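Local coordinates for alpha-galactosidase (Thermus thermophilus, PDB 6LCJ), which probably hydrolyses terminal alpha-galactosyl groups from galactosides, as family 36 glycoside hydrolases do, and assembles as a hexamer, at residues Gly107-Gly112 and Arg149-Arg154; Ser91-Leu96 and Pro342-Leu347; Gly19-Pro24 and Arg28-Glu33; Arg125-Gly130 and Pro312-Glu317; Ala318-Ala323 and Leu336-Ala341. All coordinates share one frame; numbering follows the deposited sequence.

Interaction 1 (Gly107-Gly112 and Arg149-Arg154); sequences GALDLG and RLLPRR
CA of Leu109 and CA of Leu151, the nearest CA pair, are 6.5 Å apart, and no hydrogen bond spans the gap, which leucine side chains bridge instead. Leu109, just past the end of strand 102-108, provides the central group. Its first torsion (chi1 -65°) sets CG beside the backbone N; CD1 then continues the extended line, and the other branch, CD2, turns to the 149-154 loop, where it lies 3.7 Å from CB of Leu150. The two side chains slant across one another, and Leu150 is touched at CB, the root of its side chain. The same CD2 of Leu109 stands 4.1 Å from CD2 of Leu151, a methyl-to-methyl touch. That Leu151 methyl also packs 3.8 Å from the carbonyl O of Ala108, whose own CB points away; the carbonyl has its polar partner in the hydroxyl of Tyr147. Through its other methyl, CD1, Leu151 packs on Leu347. Here, then, is a worked case of an interdomain seam closed by small apolar contacts: the end of a beta-sandwich strand meets the connection leading from helix 140-149 to strand 161-164 of the TIM barrel.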
# COMPACT_ATOMS: atom_id res chain seq x y z
N GLY E 107 -26.32 -23.81 22.44
CA GLY E 107 -25.21 -24.74 22.53
C GLY E 107 -25.33 -25.98 21.66
O GLY E 107 -26.37 -26.63 21.62
N ALA E 108 -24.25 -26.32 20.95
CA ALA E 108 -24.26 -27.50 20.11
C ALA E 108 -24.33 -28.79 20.93
O ALA E 108 -23.69 -28.92 21.98
CB ALA E 108 -23.02 -27.53 19.23
N LEU E 109 -25.10 -29.75 20.43
CA LEU E 109 -25.16 -31.08 21.01
C LEU E 109 -24.32 -32.09 20.24
O LEU E 109 -24.24 -33.25 20.66
CB LEU E 109 -26.61 -31.55 21.10
CG LEU E 109 -27.46 -30.71 22.05
CD1 LEU E 109 -28.88 -31.23 22.16
CD2 LEU E 109 -26.81 -30.64 23.43
N ASP E 110 -23.70 -31.69 19.12
CA ASP E 110 -22.80 -32.51 18.32
C ASP E 110 -21.47 -31.79 18.11
O ASP E 110 -21.29 -30.63 18.51
CB ASP E 110 -23.42 -32.85 16.96
CG ASP E 110 -24.70 -33.66 17.07
OD1 ASP E 110 -24.66 -34.79 17.61
OD2 ASP E 110 -25.76 -33.16 16.62
N LEU E 111 -20.56 -32.47 17.43
CA LEU E 111 -19.21 -31.99 17.16
C LEU E 111 -19.18 -30.91 16.07
O LEU E 111 -19.99 -30.91 15.14
CB LEU E 111 -18.32 -33.14 16.68
CG LEU E 111 -18.06 -34.31 17.61
CD1 LEU E 111 -17.64 -35.53 16.80
CD2 LEU E 111 -17.00 -33.93 18.63
N GLY E 112 -18.18 -30.04 16.16
CA GLY E 112 -17.79 -29.22 15.03
C GLY E 112 -18.58 -27.95 14.83
O GLY E 112 -18.67 -27.47 13.70
N ARG E 149 -26.21 -31.13 31.05
CA ARG E 149 -26.86 -32.43 31.19
C ARG E 149 -27.06 -33.13 29.86
O ARG E 149 -27.13 -34.36 29.80
CB ARG E 149 -28.21 -32.28 31.88
CG ARG E 149 -28.09 -32.13 33.38
CD ARG E 149 -29.36 -31.60 33.97
NE ARG E 149 -29.09 -30.78 35.14
CZ ARG E 149 -29.71 -29.63 35.40
NH1 ARG E 149 -30.63 -29.18 34.55
NH2 ARG E 149 -29.40 -28.94 36.49
N LEU E 150 -27.13 -32.37 28.77
CA LEU E 150 -27.31 -32.95 27.45
C LEU E 150 -26.00 -33.32 26.77
O LEU E 150 -26.02 -33.75 25.61
CB LEU E 150 -28.12 -31.99 26.59
CG LEU E 150 -29.49 -31.76 27.23
CD1 LEU E 150 -30.26 -30.66 26.53
CD2 LEU E 150 -30.28 -33.07 27.21
N LEU E 151 -24.88 -33.18 27.44
CA LEU E 151 -23.60 -33.54 26.84
C LEU E 151 -23.12 -34.87 27.40
O LEU E 151 -23.63 -35.36 28.41
CB LEU E 151 -22.57 -32.44 27.11
CG LEU E 151 -22.91 -31.06 26.54
CD1 LEU E 151 -21.89 -30.02 26.95
CD2 LEU E 151 -23.05 -31.14 25.03
N PRO E 152 -22.15 -35.51 26.75
CA PRO E 152 -21.59 -36.73 27.32
C PRO E 152 -20.99 -36.47 28.69
O PRO E 152 -20.52 -35.36 28.99
CB PRO E 152 -20.51 -37.14 26.30
CG PRO E 152 -20.95 -36.50 25.02
CD PRO E 152 -21.54 -35.20 25.44
N ARG E 153 -21.04 -37.50 29.54
CA ARG E 153 -20.50 -37.46 30.89
C ARG E 153 -19.57 -38.64 31.09
O ARG E 153 -19.74 -39.69 30.49
CB ARG E 153 -21.62 -37.49 31.93
CG ARG E 153 -22.78 -36.61 31.57
CD ARG E 153 -23.94 -36.89 32.47
NE ARG E 153 -23.71 -36.45 33.84
CZ ARG E 153 -23.84 -37.24 34.90
NH1 ARG E 153 -24.19 -38.50 34.74
NH2 ARG E 153 -23.61 -36.75 36.12
N ARG E 154 -18.56 -38.44 31.94
CA ARG E 154 -17.73 -39.55 32.40
C ARG E 154 -17.16 -39.12 33.75
O ARG E 154 -16.18 -38.35 33.80
CB ARG E 154 -16.63 -39.87 31.41
CG ARG E 154 -15.63 -40.88 31.98
CD ARG E 154 -14.66 -41.36 30.94
NE ARG E 154 -13.77 -42.40 31.46
CZ ARG E 154 -13.87 -43.69 31.18
NH1 ARG E 154 -14.84 -44.14 30.39
NH2 ARG E 154 -12.99 -44.55 31.69

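Interaction 2 (Ser91-Leu96 and Pro342-Leu347); sequences SGVGAL and PVLASL
Leu344 swings its CG to the side away from its own carbonyl carbon (chi1 -63°) and then runs on extended (chi2 174°), a conformation that holds CD1 out toward Gly92. Val93 answers with CG1 placed between its backbone N and carbonyl carbon (chi1 55°), so that this branch, and not CG2, is the one that meets the leucine. The two side chains cross at about a right angle, with CG1 of Val93 4.1 Å from CD1 of Leu344. Closer still is the backbone: CD1 of Leu344 rests 3.9 Å from CA of Gly92, where the absence of a side chain leaves the methyl its seat, and 4.0 Å from the carbonyl O of Ser91. This backbone is folded into a classic gamma-turn, Val93 N donating to Ser91 O over 2.7 Å, with the glycine at its middle. A water supplies the polar link, lying 3.1 Å from OG of Ser91 and accepting from the backbone N of Leu344 at 3.1 Å. Within 342-347, OG of Ser346 donates to the carbonyl O of Pro342 over 2.7 Å. Around the pair, His48 and Tyr147 also pack on Leu344, placing it between a sandwich strand and the helix that follows the sandwich. Chemically the contact divides its labour: a methyl settles on a bare bend of backbone, while one water accepts from the Leu344 amide, which has no direct partner across the two segments, so that apolar packing joins them and the water is the polar link.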
# COMPACT_ATOMS: atom_id res chain seq x y z
N SER E 91 -16.70 -21.29 20.42
CA SER E 91 -16.74 -22.71 20.08
C SER E 91 -17.88 -23.42 20.80
O SER E 91 -17.98 -23.35 22.03
CB SER E 91 -15.43 -23.40 20.41
OG SER E 91 -15.63 -24.81 20.46
N GLY E 92 -18.72 -24.11 20.03
CA GLY E 92 -19.69 -25.03 20.57
C GLY E 92 -20.90 -24.39 21.23
O GLY E 92 -22.03 -24.80 20.95
N VAL E 93 -20.69 -23.40 22.10
CA VAL E 93 -21.78 -22.76 22.82
C VAL E 93 -21.55 -21.25 22.90
O VAL E 93 -20.42 -20.77 22.94
CB VAL E 93 -21.96 -23.36 24.24
CG1 VAL E 93 -20.65 -23.29 25.00
CG2 VAL E 93 -23.09 -22.65 25.03
N GLY E 94 -22.66 -20.51 22.90
CA GLY E 94 -22.61 -19.08 23.11
C GLY E 94 -23.81 -18.65 23.92
O GLY E 94 -24.76 -19.43 24.13
N ALA E 95 -23.77 -17.41 24.39
CA ALA E 95 -24.90 -16.90 25.15
C ALA E 95 -24.89 -15.39 25.10
O ALA E 95 -23.84 -14.75 24.98
CB ALA E 95 -24.88 -17.39 26.60
N LEU E 96 -26.09 -14.82 25.16
CA LEU E 96 -26.30 -13.39 25.25
C LEU E 96 -26.92 -13.07 26.60
O LEU E 96 -27.70 -13.86 27.15
CB LEU E 96 -27.20 -12.88 24.11
CG LEU E 96 -26.58 -12.94 22.70
CD1 LEU E 96 -27.58 -12.54 21.62
CD2 LEU E 96 -25.33 -12.06 22.62
N PRO E 342 -9.46 -29.66 22.90
CA PRO E 342 -10.84 -29.25 22.60
C PRO E 342 -11.76 -29.57 23.76
O PRO E 342 -11.93 -30.73 24.13
CB PRO E 342 -11.19 -30.08 21.36
CG PRO E 342 -9.87 -30.31 20.72
CD PRO E 342 -8.91 -30.52 21.85
N VAL E 343 -12.36 -28.55 24.37
CA VAL E 343 -13.07 -28.76 25.62
C VAL E 343 -14.30 -29.64 25.39
O VAL E 343 -14.41 -30.74 25.94
CB VAL E 343 -13.41 -27.42 26.28
CG1 VAL E 343 -14.46 -27.60 27.34
CG2 VAL E 343 -12.15 -26.81 26.87
N LEU E 344 -15.23 -29.19 24.55
CA LEU E 344 -16.51 -29.90 24.46
C LEU E 344 -16.35 -31.24 23.75
O LEU E 344 -16.96 -32.23 24.16
CB LEU E 344 -17.54 -29.01 23.77
CG LEU E 344 -17.78 -27.75 24.61
CD1 LEU E 344 -18.69 -26.74 23.94
CD2 LEU E 344 -18.33 -28.15 25.98
N ALA E 345 -15.52 -31.31 22.71
CA ALA E 345 -15.36 -32.56 21.97
C ALA E 345 -14.65 -33.65 22.79
O ALA E 345 -14.63 -34.81 22.36
CB ALA E 345 -14.60 -32.30 20.66
N SER E 346 -14.06 -33.30 23.94
CA SER E 346 -13.39 -34.25 24.82
C SER E 346 -14.34 -34.91 25.80
O SER E 346 -13.96 -35.91 26.41
CB SER E 346 -12.27 -33.56 25.62
OG SER E 346 -11.16 -33.21 24.80
N LEU E 347 -15.54 -34.36 25.97
CA LEU E 347 -16.44 -34.84 27.00
C LEU E 347 -16.85 -36.29 26.73
O LEU E 347 -17.10 -36.68 25.59
CB LEU E 347 -17.66 -33.94 27.08
CG LEU E 347 -17.41 -32.48 27.48
CD1 LEU E 347 -18.71 -31.66 27.50
CD2 LEU E 347 -16.71 -32.43 28.84
O HOH W 1 -14.95 -26.62 22.83

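Interaction 3 (Gly19-Pro24 and Arg28-Glu33); sequences GLEEAP and RLWGRE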
# COMPACT_ATOMS: atom_id res chain seq x y z
N GLY E 19 -35.81 -27.48 12.59
CA GLY E 19 -36.72 -28.24 13.42
C GLY E 19 -36.66 -27.77 14.85
O GLY E 19 -35.74 -27.03 15.25
N LEU E 20 -37.64 -28.20 15.63
CA LEU E 20 -37.72 -27.81 17.03
C LEU E 20 -38.48 -28.89 17.80
O LEU E 20 -39.48 -29.42 17.31
CB LEU E 20 -38.38 -26.44 17.20
CG LEU E 20 -38.57 -25.90 18.62
CD1 LEU E 20 -38.55 -24.38 18.61
CD2 LEU E 20 -39.86 -26.39 19.26
N GLU E 21 -38.00 -29.18 19.00
CA GLU E 21 -38.60 -30.15 19.89
C GLU E 21 -38.34 -29.67 21.31
O GLU E 21 -37.35 -28.99 21.56
CB GLU E 21 -38.03 -31.54 19.59
CG GLU E 21 -37.92 -32.50 20.76
CD GLU E 21 -36.93 -33.62 20.48
OE1 GLU E 21 -36.24 -33.54 19.43
OE2 GLU E 21 -36.85 -34.58 21.28
N GLU E 22 -39.24 -29.98 22.23
CA GLU E 22 -38.95 -29.51 23.58
C GLU E 22 -37.90 -30.41 24.23
O GLU E 22 -37.48 -31.42 23.66
CB GLU E 22 -40.23 -29.41 24.42
CG GLU E 22 -41.45 -28.85 23.68
CD GLU E 22 -41.61 -27.33 23.78
OE1 GLU E 22 -41.36 -26.76 24.87
OE2 GLU E 22 -41.99 -26.70 22.75
N ALA E 23 -37.46 -30.00 25.42
CA ALA E 23 -36.27 -30.60 26.03
C ALA E 23 -36.12 -30.03 27.43
O ALA E 23 -36.53 -28.89 27.67
CB ALA E 23 -35.02 -30.32 25.19
N PRO E 24 -35.54 -30.77 28.37
CA PRO E 24 -35.52 -30.31 29.76
C PRO E 24 -34.78 -28.99 29.88
O PRO E 24 -33.60 -28.89 29.51
CB PRO E 24 -34.80 -31.44 30.51
CG PRO E 24 -34.70 -32.57 29.53
CD PRO E 24 -34.73 -31.99 28.18
N ARG E 28 -34.91 -27.99 21.76
CA ARG E 28 -33.88 -28.57 20.92
C ARG E 28 -34.15 -28.17 19.47
O ARG E 28 -35.25 -28.41 18.96
CB ARG E 28 -33.85 -30.09 21.07
CG ARG E 28 -32.72 -30.73 20.32
CD ARG E 28 -32.74 -32.24 20.49
NE ARG E 28 -32.60 -32.65 21.88
CZ ARG E 28 -31.63 -33.46 22.30
NH1 ARG E 28 -30.73 -33.92 21.43
NH2 ARG E 28 -31.56 -33.79 23.59
N LEU E 29 -33.15 -27.57 18.84
CA LEU E 29 -33.23 -27.13 17.45
C LEU E 29 -32.48 -28.12 16.58
O LEU E 29 -31.65 -28.90 17.06
CB LEU E 29 -32.63 -25.73 17.30
CG LEU E 29 -33.10 -24.70 18.32
CD1 LEU E 29 -32.49 -23.34 18.03
CD2 LEU E 29 -34.63 -24.61 18.34
N TRP E 30 -32.78 -28.10 15.28
CA TRP E 30 -31.98 -28.82 14.31
C TRP E 30 -31.56 -27.91 13.17
O TRP E 30 -32.35 -27.06 12.73
CB TRP E 30 -32.71 -30.01 13.74
CG TRP E 30 -32.18 -31.24 14.31
CD1 TRP E 30 -31.08 -31.95 13.88
CD2 TRP E 30 -32.67 -31.91 15.47
NE1 TRP E 30 -30.88 -33.04 14.72
CE2 TRP E 30 -31.85 -33.03 15.69
CE3 TRP E 30 -33.75 -31.67 16.34
CZ2 TRP E 30 -32.06 -33.92 16.75
CZ3 TRP E 30 -33.96 -32.55 17.38
CH2 TRP E 30 -33.13 -33.66 17.58
N GLY E 31 -30.33 -28.08 12.70
CA GLY E 31 -29.90 -27.35 11.53
C GLY E 31 -28.42 -27.05 11.45
O GLY E 31 -27.78 -26.74 12.46
N ARG E 32 -27.86 -27.16 10.25
CA ARG E 32 -26.48 -26.76 10.04
C ARG E 32 -26.25 -25.33 10.50
O ARG E 32 -25.22 -25.02 11.10
CB ARG E 32 -26.09 -26.93 8.57
CG ARG E 32 -24.62 -27.29 8.37
CD ARG E 32 -24.10 -26.78 7.03
NE ARG E 32 -22.63 -26.72 6.99
CZ ARG E 32 -21.94 -25.61 6.69
NH1 ARG E 32 -22.58 -24.48 6.40
NH2 ARG E 32 -20.61 -25.64 6.67
N GLU E 33 -27.21 -24.45 10.24
CA GLU E 33 -27.14 -23.08 10.73
C GLU E 33 -28.44 -22.72 11.41
O GLU E 33 -29.52 -23.01 10.88
CB GLU E 33 -26.83 -22.08 9.62
CG GLU E 33 -26.47 -20.73 10.19
CD GLU E 33 -26.09 -19.71 9.14
OE1 GLU E 33 -25.28 -20.05 8.24
OE2 GLU E 33 -26.60 -18.58 9.23
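A beta hairpin made by strands 19-23 and 26-30 pairs Glu21 with Arg28 at the margin of the seven-stranded antiparallel sheet. The strands run 163° apart in direction. Glu21 and Arg28 form a hydrogen-bonded pair: Arg28 N donates to Glu21 O over 2.6 Å, and Glu21 N returns a bond of 2.9 Å to Arg28 O. One step on, Leu20 and Leu29 are a non-hydrogen-bonded pair, where CA of Leu20 makes a CA-H...O contact of 3.2 Å with Arg28 O; beyond it the Gly19-Trp30 pairing is loose, although Trp30 N still donates to Gly19 O over 3.1 Å. The two faces differ in character. On one, CD1 of Leu20 packs 3.9 Å from CD2 of Leu29, the side chains slanting past each other. On the other, Glu21 reaches along the strand surface so that its OE1 comes to the edge of the Trp30 ring, 3.2 Å from CZ3, with carboxylate and indole planes only 9° apart. The same OE1 is 4.5 Å from NE of Arg28, well out of the guanidinium plane, so the opposite charges are neighbours without forming a salt bridge. Arg28 leaves on the Glu21 and Trp30 face, bends at chi3 (-61°) and packs on Leu109 and Leu150. Strand 132-137 continues the sheet beside 26-30, contributing Trp133 and Leu135 to the cover of Leu29, while Leu15 and Ala17 of strand 12-17 and Met4 and Leu6 of strand 2-7 meet the leucine face from the partner sheet of the sandwich.

Interaction 4 (Arg125-Gly130 and Pro312-Glu317); sequences RYAGKG and PGAEGE
Ala127 sends its single methyl toward the turn that precedes helix 317-331, and there it is met by Ala314 and Glu315. The nearest backbone positions, CA of Ala127 and CA of Glu315, are 5.7 Å apart, close enough for a short side chain to fill the gap. Glu315 is the group whose conformation matters. Its CG is turned away from its own carbonyl carbon, and a bend at the second torsion (chi2 78°) folds the carboxylate back alongside the alanine instead of letting it extend. As a result the flank of Glu315 lies on the methyl: CG of Glu315 is 3.9 Å from CB of Ala127, and OE2 of Glu315 is 3.8 Å from that same CB. Ala314 adds the purely apolar share, CB of Ala314 to CB of Ala127 at 4.1 Å. Outside the two segments, OE1 of Glu315 forms a salt bridge with Arg114. Glu317, at the start of the helix, links the same two regions by a different route, OE1 accepting from Gly112 N and OE2 from Trp50 NE1. Between 125-130 and 312-317 themselves, therefore, the contact is one of packing: the carboxylate's flank lies on the methyl, while the pairing of OE1 with Arg114 of the sandwich probably helps compensate its charge where sandwich and barrel loop adjoin.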
# COMPACT_ATOMS: atom_id res chain seq x y z
N ARG E 125 -23.38 -22.34 13.77
CA ARG E 125 -23.00 -22.87 12.47
C ARG E 125 -22.13 -24.10 12.65
O ARG E 125 -21.03 -24.01 13.20
CB ARG E 125 -22.27 -21.81 11.64
CG ARG E 125 -21.92 -22.28 10.23
CD ARG E 125 -21.29 -21.19 9.40
NE ARG E 125 -22.23 -20.10 9.19
CZ ARG E 125 -21.86 -18.87 8.84
NH1 ARG E 125 -20.57 -18.59 8.68
NH2 ARG E 125 -22.78 -17.93 8.67
N TYR E 126 -22.62 -25.24 12.19
CA TYR E 126 -21.82 -26.46 12.15
C TYR E 126 -20.85 -26.39 10.98
O TYR E 126 -21.22 -25.96 9.89
CB TYR E 126 -22.72 -27.69 12.04
CG TYR E 126 -23.22 -28.23 13.37
CD1 TYR E 126 -22.40 -29.01 14.19
CD2 TYR E 126 -24.51 -27.97 13.80
CE1 TYR E 126 -22.86 -29.50 15.42
CE2 TYR E 126 -24.97 -28.45 15.02
CZ TYR E 126 -24.15 -29.21 15.82
OH TYR E 126 -24.63 -29.69 17.01
N ALA E 127 -19.61 -26.80 11.21
CA ALA E 127 -18.60 -26.72 10.16
C ALA E 127 -18.75 -27.86 9.15
O ALA E 127 -18.78 -27.63 7.93
CB ALA E 127 -17.20 -26.74 10.78
N GLY E 128 -18.85 -29.09 9.63
CA GLY E 128 -19.13 -30.21 8.75
C GLY E 128 -20.61 -30.50 8.62
O GLY E 128 -21.40 -29.64 8.23
N LYS E 129 -21.01 -31.73 8.94
CA LYS E 129 -22.41 -32.08 8.83
C LYS E 129 -23.20 -31.45 9.97
O LYS E 129 -22.67 -31.23 11.07
CB LYS E 129 -22.60 -33.60 8.82
CG LYS E 129 -21.72 -34.35 9.81
CD LYS E 129 -22.34 -35.71 10.18
CE LYS E 129 -21.98 -36.11 11.61
NZ LYS E 129 -22.70 -37.32 12.10
N GLY E 130 -24.48 -31.16 9.70
CA GLY E 130 -25.39 -30.50 10.62
C GLY E 130 -25.52 -31.14 11.99
O GLY E 130 -24.73 -32.02 12.35
N PRO E 312 -7.78 -28.21 11.65
CA PRO E 312 -7.59 -26.78 11.88
C PRO E 312 -8.66 -26.13 12.74
O PRO E 312 -8.83 -24.93 12.65
CB PRO E 312 -7.65 -26.20 10.46
CG PRO E 312 -8.46 -27.20 9.65
CD PRO E 312 -8.66 -28.45 10.49
N GLY E 313 -9.36 -26.88 13.58
CA GLY E 313 -10.37 -26.27 14.41
C GLY E 313 -11.62 -27.10 14.43
O GLY E 313 -11.54 -28.34 14.39
N ALA E 314 -12.78 -26.44 14.44
CA ALA E 314 -14.06 -27.16 14.48
C ALA E 314 -14.13 -28.25 13.43
O ALA E 314 -14.74 -29.30 13.67
CB ALA E 314 -15.22 -26.18 14.29
N GLU E 315 -13.49 -28.04 12.27
CA GLU E 315 -13.51 -29.01 11.18
C GLU E 315 -12.79 -30.31 11.53
O GLU E 315 -13.07 -31.34 10.91
CB GLU E 315 -12.87 -28.41 9.92
CG GLU E 315 -13.61 -27.23 9.35
CD GLU E 315 -13.37 -25.90 10.10
OE1 GLU E 315 -12.54 -25.85 11.04
OE2 GLU E 315 -14.04 -24.89 9.73
N GLY E 316 -11.87 -30.27 12.49
CA GLY E 316 -11.12 -31.45 12.87
C GLY E 316 -11.68 -32.21 14.05
O GLY E 316 -11.08 -33.20 14.47
N GLU E 317 -12.82 -31.79 14.58
CA GLU E 317 -13.30 -32.41 15.81
C GLU E 317 -13.73 -33.86 15.58
O GLU E 317 -13.48 -34.72 16.44
CB GLU E 317 -14.43 -31.56 16.40
CG GLU E 317 -13.92 -30.31 17.10
CD GLU E 317 -15.01 -29.55 17.86
OE1 GLU E 317 -16.17 -30.01 17.89
OE2 GLU E 317 -14.70 -28.50 18.46

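Interaction 5 (Ala318-Ala323 and Leu336-Ala341); sequences ARYRKA and LLFCGA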
# COMPACT_ATOMS: atom_id res chain seq x y z
N ALA E 318 -14.35 -34.16 14.42
CA ALA E 318 -14.72 -35.55 14.11
C ALA E 318 -13.50 -36.48 14.05
O ALA E 318 -13.55 -37.59 14.60
CB ALA E 318 -15.51 -35.63 12.80
N ARG E 319 -12.42 -36.06 13.39
CA ARG E 319 -11.18 -36.84 13.43
C ARG E 319 -10.67 -36.97 14.86
O ARG E 319 -10.23 -38.05 15.28
CB ARG E 319 -10.08 -36.20 12.56
CG ARG E 319 -10.26 -36.33 11.07
CD ARG E 319 -9.30 -35.41 10.30
NE ARG E 319 -8.32 -34.83 11.21
CZ ARG E 319 -7.93 -33.56 11.17
NH1 ARG E 319 -8.43 -32.74 10.23
NH2 ARG E 319 -7.05 -33.09 12.07
N TYR E 320 -10.68 -35.86 15.60
CA TYR E 320 -10.15 -35.85 16.95
C TYR E 320 -10.88 -36.83 17.84
O TYR E 320 -10.26 -37.56 18.62
CB TYR E 320 -10.24 -34.43 17.54
CG TYR E 320 -9.97 -34.33 19.02
CD1 TYR E 320 -8.67 -34.27 19.52
CD2 TYR E 320 -11.03 -34.28 19.92
CE1 TYR E 320 -8.43 -34.17 20.89
CE2 TYR E 320 -10.81 -34.18 21.29
CZ TYR E 320 -9.52 -34.12 21.77
OH TYR E 320 -9.31 -34.01 23.12
N ARG E 321 -12.21 -36.86 17.74
CA ARG E 321 -12.98 -37.71 18.64
C ARG E 321 -12.72 -39.19 18.37
O ARG E 321 -12.62 -39.99 19.31
CB ARG E 321 -14.47 -37.38 18.50
CG ARG E 321 -15.35 -38.22 19.36
CD ARG E 321 -15.68 -37.51 20.62
NE ARG E 321 -16.63 -38.26 21.44
CZ ARG E 321 -16.89 -37.97 22.71
NH1 ARG E 321 -16.27 -36.96 23.30
NH2 ARG E 321 -17.76 -38.70 23.39
N LYS E 322 -12.60 -39.58 17.09
CA LYS E 322 -12.29 -40.97 16.76
C LYS E 322 -10.89 -41.35 17.22
O LYS E 322 -10.68 -42.46 17.73
CB LYS E 322 -12.45 -41.21 15.27
CG LYS E 322 -13.90 -41.18 14.79
CD LYS E 322 -13.99 -41.24 13.26
CE LYS E 322 -15.15 -40.38 12.71
NZ LYS E 322 -14.68 -39.50 11.58
N ALA E 323 -9.92 -40.45 17.07
CA ALA E 323 -8.57 -40.74 17.56
C ALA E 323 -8.56 -40.90 19.08
O ALA E 323 -7.96 -41.83 19.61
CB ALA E 323 -7.60 -39.64 17.14
N LEU E 336 -7.26 -40.66 32.44
CA LEU E 336 -6.76 -39.76 31.41
C LEU E 336 -7.14 -38.33 31.77
O LEU E 336 -8.33 -38.01 31.92
CB LEU E 336 -7.30 -40.14 30.03
CG LEU E 336 -6.90 -41.54 29.58
CD1 LEU E 336 -7.47 -41.82 28.21
CD2 LEU E 336 -5.38 -41.70 29.60
N LEU E 337 -6.12 -37.49 31.94
CA LEU E 337 -6.28 -36.06 32.11
C LEU E 337 -6.00 -35.41 30.77
O LEU E 337 -4.88 -35.53 30.25
CB LEU E 337 -5.32 -35.53 33.18
CG LEU E 337 -5.32 -34.00 33.30
CD1 LEU E 337 -6.62 -33.51 33.93
CD2 LEU E 337 -4.13 -33.51 34.10
N PHE E 338 -7.01 -34.74 30.21
CA PHE E 338 -6.88 -34.07 28.91
C PHE E 338 -6.41 -32.63 29.12
O PHE E 338 -7.00 -31.89 29.92
CB PHE E 338 -8.21 -34.06 28.15
CG PHE E 338 -8.54 -35.36 27.45
CD1 PHE E 338 -8.05 -36.58 27.91
CD2 PHE E 338 -9.37 -35.37 26.34
CE1 PHE E 338 -8.38 -37.76 27.29
CE2 PHE E 338 -9.71 -36.56 25.70
CZ PHE E 338 -9.21 -37.75 26.18
N CYS E 339 -5.38 -32.23 28.38
CA CYS E 339 -4.80 -30.90 28.49
C CYS E 339 -4.60 -30.32 27.10
O CYS E 339 -4.34 -31.06 26.14
CB CYS E 339 -3.45 -30.95 29.28
SG CYS E 339 -2.78 -29.28 29.79
N GLY E 340 -4.71 -29.00 26.98
CA GLY E 340 -4.57 -28.34 25.68
C GLY E 340 -5.58 -28.83 24.68
O GLY E 340 -5.30 -28.89 23.47
N ALA E 341 -6.74 -29.19 25.15
CA ALA E 341 -7.62 -30.07 24.43
C ALA E 341 -8.91 -29.35 24.07
O ALA E 341 -9.40 -28.53 24.85
CB ALA E 341 -7.95 -31.31 25.28
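Tyr320 leaves helix 317-331 with CB directed toward the 336-341 segment, and CG follows anti to the backbone N (chi1 168°), which carries the ring toward Phe338 and Ala341. Further along, CZ of the ring packs on CD of Pro342, so the proline that follows the second segment flanks the phenol's outer half. The ring thus spans the gap within a right-handed beta-alpha-beta crossover, strand 298-303, helix 317-331 and strand 335-338, one of the repeating steps by which a TIM barrel wraps its helices round the parallel strands. At the tip, OH takes up three neighbours of different kinds. It approaches the Phe338 ring obliquely, 3.5 Å from CD2 and 3.6 Å from CE2 of that residue, the two aromatic side chains slanting across each other; Phe338 in turn packs on Leu353 of the next barrel strand. The polar partner of the Tyr320 OH is OG of Ser346, so the buried hydroxyl does not depend on these apolar atoms for a hydrogen bond. Last comes the methyl of Ala341, with its CB 3.7 Å from the Tyr320 OH.

From the N terminus, interaction 3 closes first, a local hairpin complete before the others begin. Interaction 2 opens next, at 91-96, and closes only at 342-347, so its long loop encloses interactions 1, 4 and 5. Interaction 1 opens at 107-112 and closes at 149-154; interaction 4 opens between those segments and closes at 312-317, so the two cross. Interaction 5 follows in series, its helix continuing directly from the turn of interaction 4. Interactions 1, 2 and 3 reach the same sandwich sheet, while interactions 1, 2 and 4 bind the sandwich to connections of the barrel, and interaction 5 is internal to the barrel. Arg321 NH1, bonded to Leu347 O, helps join interactions 5 and 2.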